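Local coordinates for probable enoyl-CoA hydratase/isomerase (Pseudomonas aeruginosa PAO1, PDB 5YLO), which probably acts as a Delta3,Delta2-enoyl-CoA isomerase of the crotonase family, shifting double bonds so that beta-oxidation of unsaturated fatty acids can proceed, at residues A135-G139 with M140-P144; F210-T213 with K214-L217. One frame throughout, in Å; residues are numbered along the deposited sequence.

Contact 1 (A135-G139 with M140-P144); sequences AGYTG and MAYCP
The carbonyl oxygen of Gly-136 is approached by two neighbouring donors of the returning chain. The N-H of Cys-143 gives it a hydrogen bond (N to O 3.0 Å), with the donor tilted from the carbonyl plane, and the CA of Tyr-142 adds a secondary C-H...O contact at 3.3 Å. Nearer the turn, Thr-138 N bonds Ala-141 O at 2.8 Å, almost in line with the C=O. These two bonds flank Tyr-137 and Tyr-142, a non-hydrogen-bonded antiparallel pair forming a single beta bridge, and the chain reverses through Gly-139 and Met-140. Both glycines have positive phi, which the lack of a side chain makes easy.

Tyr-142 supplies the main side-chain packing. With CG anti to the backbone N (chi1 -158°), its ring swings across residues 136-137 and lays one face on Gly-136, whose CA makes a CH-pi contact 4.0 Å from the ring centroid. The CD2 side of this ring also meets Tyr-137 CB at 3.9 Å. At the open end of the loop, a water accepts from Gly-136 N and donates to Pro-144 O, tying together two backbone groups that do not bond directly.

Two direct backbone bonds and a water bridge thus close the loop, while the Tyr-142 ring rests on glycine and its hydroxyl is turned outward to hydrogen-bond Thr-213 of the second subunit: a small antiparallel loop presenting a phenol hydroxyl to a trimer partner.

Contact 2 (F210-T213 with K214-L217); sequences FAQT and KRLL
Thr-213 and Leu-217, one helical turn apart, cross obliquely, and their nearest carbons, CG2 of Thr-213 and CD1 of Leu-217, meet at 4.1 Å. Thr-213 places this methyl anti to its backbone N, which leaves OG1 beside that nitrogen and facing back down the helix, where it bonds Ala-209 O. The branch of Leu-217 meanwhile lies against the carbonyl of Thr-213, CG to O 3.4 Å, and that same oxygen accepts the N-H of Leu-217 at 2.9 Å.

A second leucine repeats the pattern one residue earlier: Leu-216 CG sits 3.3 Å from Gln-212 O, the oxygen that receives its own amide N-H. Arg-215 behaves differently. Its chain bends at chi3 (-78°) and doubles back toward the preceding turn, bringing NH2 to 4.1 Å from the CB of Ala-211, while its aliphatic part passes beside Ala-211 O. Lys-214 does the reverse: its extended chain leaves the helix altogether, although its CB still touches Phe-210 O at 3.2 Å.

Four successive i to i+4 backbone bonds, from Lys-214 N to Phe-210 O at 2.7 Å through to the Leu-217 bond, hold these side chains in their helical spacing.

Within its own subunit, helix 207-220 is anchored by Lys-214 NZ, which forms a salt bridge with Asp-123, just before strand 124-128, and bonds Leu-99 O, while Leu-216 O accepts from Gln-228 of helix 225-232. Phe-210, Thr-213, Leu-216 and Leu-217 face the third subunit, meeting its helices 146-156 and 158-166 through Ser-149, Lys-162 and Phe-166, with Asp-145 of that subunit bonding Thr-213 OG1.

Overall arrangement
Within one chain the two contacts are strangers: their centres lie 34 Å apart, on opposite sides of the chain's centre, and their nearest atoms are about 20 Å from each other. The trimer brings them together. The loop 135-144 of contact 1 packs on helix 207-220 of the second subunit, whereas contact 2, on the same helix of this chain, receives the corresponding loop of the third. Each subunit therefore offers both partners of this patch of the interface at separate places, an example of how rotational assembly pairs distant surface elements. Both contacts lie in the enoyl-CoA hydratase/isomerase family region, and what their geometry directly supports is subunit association.

Contact 1 (A135-G139 with M140-P144)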
ATOM      1  N   ALA A 135      -5.322  17.217   9.274  1.00 51.05           N
ATOM      2  CA  ALA A 135      -6.366  16.203   9.249  1.00 43.99           C
ATOM      3  C   ALA A 135      -6.642  15.722  10.665  1.00 44.85           C
ATOM      4  O   ALA A 135      -5.744  15.685  11.509  1.00 44.29           O
ATOM      5  CB  ALA A 135      -5.980  15.008   8.374  1.00 45.69           C
ATOM      6  N   GLY A 136      -7.886  15.340  10.907  1.00 43.54           N
ATOM      7  CA  GLY A 136      -8.234  14.747  12.185  1.00 40.44           C
ATOM      8  C   GLY A 136      -8.109  15.755  13.301  1.00 42.77           C
ATOM      9  O   GLY A 136      -8.749  16.811  13.286  1.00 51.40           O
ATOM     10  N   TYR A 137      -7.264  15.445  14.281  1.00 47.28           N
ATOM     11  CA  TYR A 137      -7.057  16.333  15.420  1.00 54.28           C
ATOM     12  C   TYR A 137      -6.273  17.567  14.985  1.00 64.79           C
ATOM     13  O   TYR A 137      -5.167  17.451  14.450  1.00 71.60           O
ATOM     14  CB  TYR A 137      -6.323  15.579  16.526  1.00 56.17           C
ATOM     15  CG  TYR A 137      -6.100  16.360  17.806  1.00 65.07           C
ATOM     16  CD1 TYR A 137      -7.106  17.143  18.356  1.00 66.61           C
ATOM     17  CD2 TYR A 137      -4.886  16.286  18.481  1.00 64.00           C
ATOM     18  CE1 TYR A 137      -6.903  17.846  19.531  1.00 68.71           C
ATOM     19  CE2 TYR A 137      -4.675  16.984  19.655  1.00 67.86           C
ATOM     20  CZ  TYR A 137      -5.687  17.761  20.177  1.00 78.72           C
ATOM     21  OH  TYR A 137      -5.482  18.458  21.346  1.00 88.42           O
ATOM     22  N   THR A 138      -6.849  18.751  15.213  1.00 65.13           N
ATOM     23  CA  THR A 138      -6.197  20.012  14.881  1.00 66.84           C
ATOM     24  C   THR A 138      -5.568  20.692  16.093  1.00 73.84           C
ATOM     25  O   THR A 138      -4.663  21.520  15.926  1.00 58.80           O
ATOM     26  CB  THR A 138      -7.207  20.964  14.219  1.00 66.52           C
ATOM     27  OG1 THR A 138      -7.814  20.302  13.106  1.00 62.13           O
ATOM     28  CG2 THR A 138      -6.530  22.231  13.716  1.00 79.24           C
ATOM     29  N   GLY A 139      -5.988  20.333  17.299  1.00 90.21           N
ATOM     30  CA  GLY A 139      -5.504  20.983  18.494  1.00 89.75           C
ATOM     31  C   GLY A 139      -6.658  21.693  19.158  1.00 82.67           C
ATOM     32  O   GLY A 139      -6.794  21.699  20.387  1.00 83.72           O
ATOM     33  N   MET A 140      -7.515  22.283  18.325  1.00 69.92           N
ATOM     34  CA  MET A 140      -8.715  22.965  18.774  1.00 79.71           C
ATOM     35  C   MET A 140     -10.002  22.349  18.243  1.00 79.52           C
ATOM     36  O   MET A 140     -11.077  22.670  18.762  1.00 84.68           O
ATOM     37  CB  MET A 140      -8.661  24.447  18.372  1.00 93.73           C
ATOM     38  CG  MET A 140      -7.405  25.153  18.856  1.00 95.37           C
ATOM     39  SD  MET A 140      -7.236  25.132  20.654  1.00193.86           S
ATOM     40  CE  MET A 140      -5.484  25.464  20.833  1.00 78.16           C
ATOM     41  N   ALA A 141      -9.926  21.476  17.240  1.00 73.98           N
ATOM     42  CA  ALA A 141     -11.105  20.833  16.678  1.00 64.61           C
ATOM     43  C   ALA A 141     -10.693  19.507  16.054  1.00 64.87           C
ATOM     44  O   ALA A 141      -9.507  19.186  15.948  1.00 57.11           O
ATOM     45  CB  ALA A 141     -11.796  21.729  15.644  1.00 69.62           C
ATOM     46  N   TYR A 142     -11.697  18.735  15.638  1.00 79.44           N
ATOM     47  CA  TYR A 142     -11.490  17.437  15.004  1.00 68.13           C
ATOM     48  C   TYR A 142     -12.306  17.388  13.720  1.00 69.85           C
ATOM     49  O   TYR A 142     -13.537  17.479  13.761  1.00 62.39           O
ATOM     50  CB  TYR A 142     -11.888  16.293  15.942  1.00 60.12           C
ATOM     51  CG  TYR A 142     -11.246  14.971  15.596  1.00 59.53           C
ATOM     52  CD1 TYR A 142     -11.784  14.152  14.610  1.00 55.54           C
ATOM     53  CD2 TYR A 142     -10.103  14.541  16.255  1.00 62.94           C
ATOM     54  CE1 TYR A 142     -11.199  12.944  14.290  1.00 52.37           C
ATOM     55  CE2 TYR A 142      -9.511  13.333  15.943  1.00 68.69           C
ATOM     56  CZ  TYR A 142     -10.064  12.539  14.960  1.00 57.65           C
ATOM     57  OH  TYR A 142      -9.479  11.336  14.644  1.00 60.43           O
ATOM     58  N   CYS A 143     -11.623  17.237  12.587  1.00 78.11           N
ATOM     59  CA  CYS A 143     -12.276  17.289  11.290  1.00 83.97           C
ATOM     60  C   CYS A 143     -13.007  15.985  10.991  1.00 87.51           C
ATOM     61  O   CYS A 143     -12.710  14.944  11.582  1.00 97.08           O
ATOM     62  CB  CYS A 143     -11.252  17.566  10.195  1.00 82.40           C
ATOM     63  SG  CYS A 143     -10.241  19.039  10.450  1.00 64.35           S
ATOM     64  N   PRO A 144     -13.991  16.025  10.092  1.00 79.70           N
ATOM     65  CA  PRO A 144     -14.603  14.779   9.609  1.00 76.80           C
ATOM     66  C   PRO A 144     -13.546  13.841   9.044  1.00 80.73           C
ATOM     67  O   PRO A 144     -12.721  14.232   8.214  1.00 84.39           O
ATOM     68  CB  PRO A 144     -15.573  15.253   8.520  1.00 80.57           C
ATOM     69  CG  PRO A 144     -15.738  16.723   8.710  1.00 86.80           C
ATOM     70  CD  PRO A 144     -14.792  17.214   9.757  1.00 84.84           C
TER
HETATM   71  O   HOH W   1      -9.796  15.064   8.268  1.00 52.86           O

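Contact 2 (F210-T213 with K214-L217)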
ATOM      1  N   PHE A 210      -8.092   6.170 -20.712  1.00 60.78           N
ATOM      2  CA  PHE A 210      -7.892   6.533 -19.313  1.00 61.31           C
ATOM      3  C   PHE A 210      -9.139   6.230 -18.491  1.00 58.48           C
ATOM      4  O   PHE A 210      -9.040   5.775 -17.345  1.00 54.00           O
ATOM      5  CB  PHE A 210      -7.523   8.014 -19.191  1.00 53.24           C
ATOM      6  CG  PHE A 210      -6.271   8.405 -19.936  1.00 59.63           C
ATOM      7  CD1 PHE A 210      -5.338   7.455 -20.326  1.00 61.24           C
ATOM      8  CD2 PHE A 210      -6.024   9.736 -20.236  1.00 69.58           C
ATOM      9  CE1 PHE A 210      -4.191   7.828 -21.009  1.00 66.13           C
ATOM     10  CE2 PHE A 210      -4.880  10.113 -20.917  1.00 62.74           C
ATOM     11  CZ  PHE A 210      -3.963   9.158 -21.302  1.00 63.04           C
ATOM     12  N   ALA A 211     -10.321   6.468 -19.066  1.00 59.52           N
ATOM     13  CA  ALA A 211     -11.565   6.217 -18.346  1.00 55.46           C
ATOM     14  C   ALA A 211     -11.714   4.738 -18.013  1.00 54.22           C
ATOM     15  O   ALA A 211     -12.033   4.376 -16.874  1.00 48.63           O
ATOM     16  CB  ALA A 211     -12.756   6.709 -19.169  1.00 49.22           C
ATOM     17  N   GLN A 212     -11.486   3.867 -18.998  1.00 56.61           N
ATOM     18  CA  GLN A 212     -11.540   2.433 -18.737  1.00 59.39           C
ATOM     19  C   GLN A 212     -10.451   2.011 -17.760  1.00 54.92           C
ATOM     20  O   GLN A 212     -10.694   1.196 -16.862  1.00 54.67           O
ATOM     21  CB  GLN A 212     -11.416   1.654 -20.044  1.00 64.12           C
ATOM     22  CG  GLN A 212     -12.588   1.832 -20.989  1.00 89.08           C
ATOM     23  CD  GLN A 212     -12.426   1.033 -22.266  1.00 98.17           C
ATOM     24  OE1 GLN A 212     -11.422   1.156 -22.968  1.00 87.26           O
ATOM     25  NE2 GLN A 212     -13.415   0.201 -22.572  1.00104.11           N
ATOM     26  N   THR A 213      -9.243   2.556 -17.920  1.00 52.74           N
ATOM     27  CA  THR A 213      -8.151   2.228 -17.007  1.00 49.52           C
ATOM     28  C   THR A 213      -8.456   2.694 -15.589  1.00 46.30           C
ATOM     29  O   THR A 213      -8.185   1.975 -14.620  1.00 39.17           O
ATOM     30  CB  THR A 213      -6.845   2.847 -17.507  1.00 44.54           C
ATOM     31  OG1 THR A 213      -6.394   2.139 -18.670  1.00 50.91           O
ATOM     32  CG2 THR A 213      -5.766   2.788 -16.431  1.00 50.08           C
ATOM     33  N   LYS A 214      -9.027   3.892 -15.447  1.00 48.89           N
ATOM     34  CA  LYS A 214      -9.338   4.402 -14.116  1.00 42.63           C
ATOM     35  C   LYS A 214     -10.402   3.549 -13.435  1.00 42.45           C
ATOM     36  O   LYS A 214     -10.360   3.349 -12.215  1.00 51.24           O
ATOM     37  CB  LYS A 214      -9.779   5.864 -14.202  1.00 41.46           C
ATOM     38  CG  LYS A 214     -10.010   6.519 -12.851  1.00 50.72           C
ATOM     39  CD  LYS A 214     -10.198   8.022 -12.978  1.00 52.83           C
ATOM     40  CE  LYS A 214     -10.558   8.642 -11.637  1.00 52.30           C
ATOM     41  NZ  LYS A 214     -10.600  10.130 -11.708  1.00 55.20           N
ATOM     42  N   ARG A 215     -11.359   3.028 -14.207  1.00 40.85           N
ATOM     43  CA  ARG A 215     -12.348   2.117 -13.640  1.00 43.12           C
ATOM     44  C   ARG A 215     -11.727   0.783 -13.248  1.00 42.06           C
ATOM     45  O   ARG A 215     -12.141   0.176 -12.254  1.00 44.29           O
ATOM     46  CB  ARG A 215     -13.492   1.894 -14.630  1.00 53.35           C
ATOM     47  CG  ARG A 215     -14.600   2.934 -14.565  1.00 63.74           C
ATOM     48  CD  ARG A 215     -15.756   2.553 -15.477  1.00 80.40           C
ATOM     49  NE  ARG A 215     -15.479   2.850 -16.879  1.00 95.16           N
ATOM     50  CZ  ARG A 215     -16.157   3.737 -17.601  1.00 94.89           C
ATOM     51  NH1 ARG A 215     -17.166   4.404 -17.057  1.00 93.55           N
ATOM     52  NH2 ARG A 215     -15.836   3.948 -18.870  1.00 88.81           N
ATOM     53  N   LEU A 216     -10.738   0.311 -14.009  1.00 36.93           N
ATOM     54  CA  LEU A 216     -10.098  -0.959 -13.684  1.00 37.08           C
ATOM     55  C   LEU A 216      -9.232  -0.839 -12.438  1.00 35.92           C
ATOM     56  O   LEU A 216      -9.212  -1.750 -11.601  1.00 34.07           O
ATOM     57  CB  LEU A 216      -9.269  -1.445 -14.871  1.00 39.44           C
ATOM     58  CG  LEU A 216     -10.063  -1.988 -16.062  1.00 43.44           C
ATOM     59  CD1 LEU A 216      -9.161  -2.142 -17.271  1.00 46.15           C
ATOM     60  CD2 LEU A 216     -10.716  -3.317 -15.707  1.00 45.10           C
ATOM     61  N   LEU A 217      -8.499   0.272 -12.304  1.00 42.43           N
ATOM     62  CA  LEU A 217      -7.719   0.509 -11.093  1.00 37.32           C
ATOM     63  C   LEU A 217      -8.608   0.454  -9.860  1.00 30.14           C
ATOM     64  O   LEU A 217      -8.279  -0.204  -8.867  1.00 36.37           O
ATOM     65  CB  LEU A 217      -7.017   1.865 -11.176  1.00 36.77           C
ATOM     66  CG  LEU A 217      -5.877   2.059 -12.175  1.00 38.89           C
ATOM     67  CD1 LEU A 217      -5.662   3.540 -12.425  1.00 33.61           C
ATOM     68  CD2 LEU A 217      -4.603   1.422 -11.652  1.00 33.01           C
TER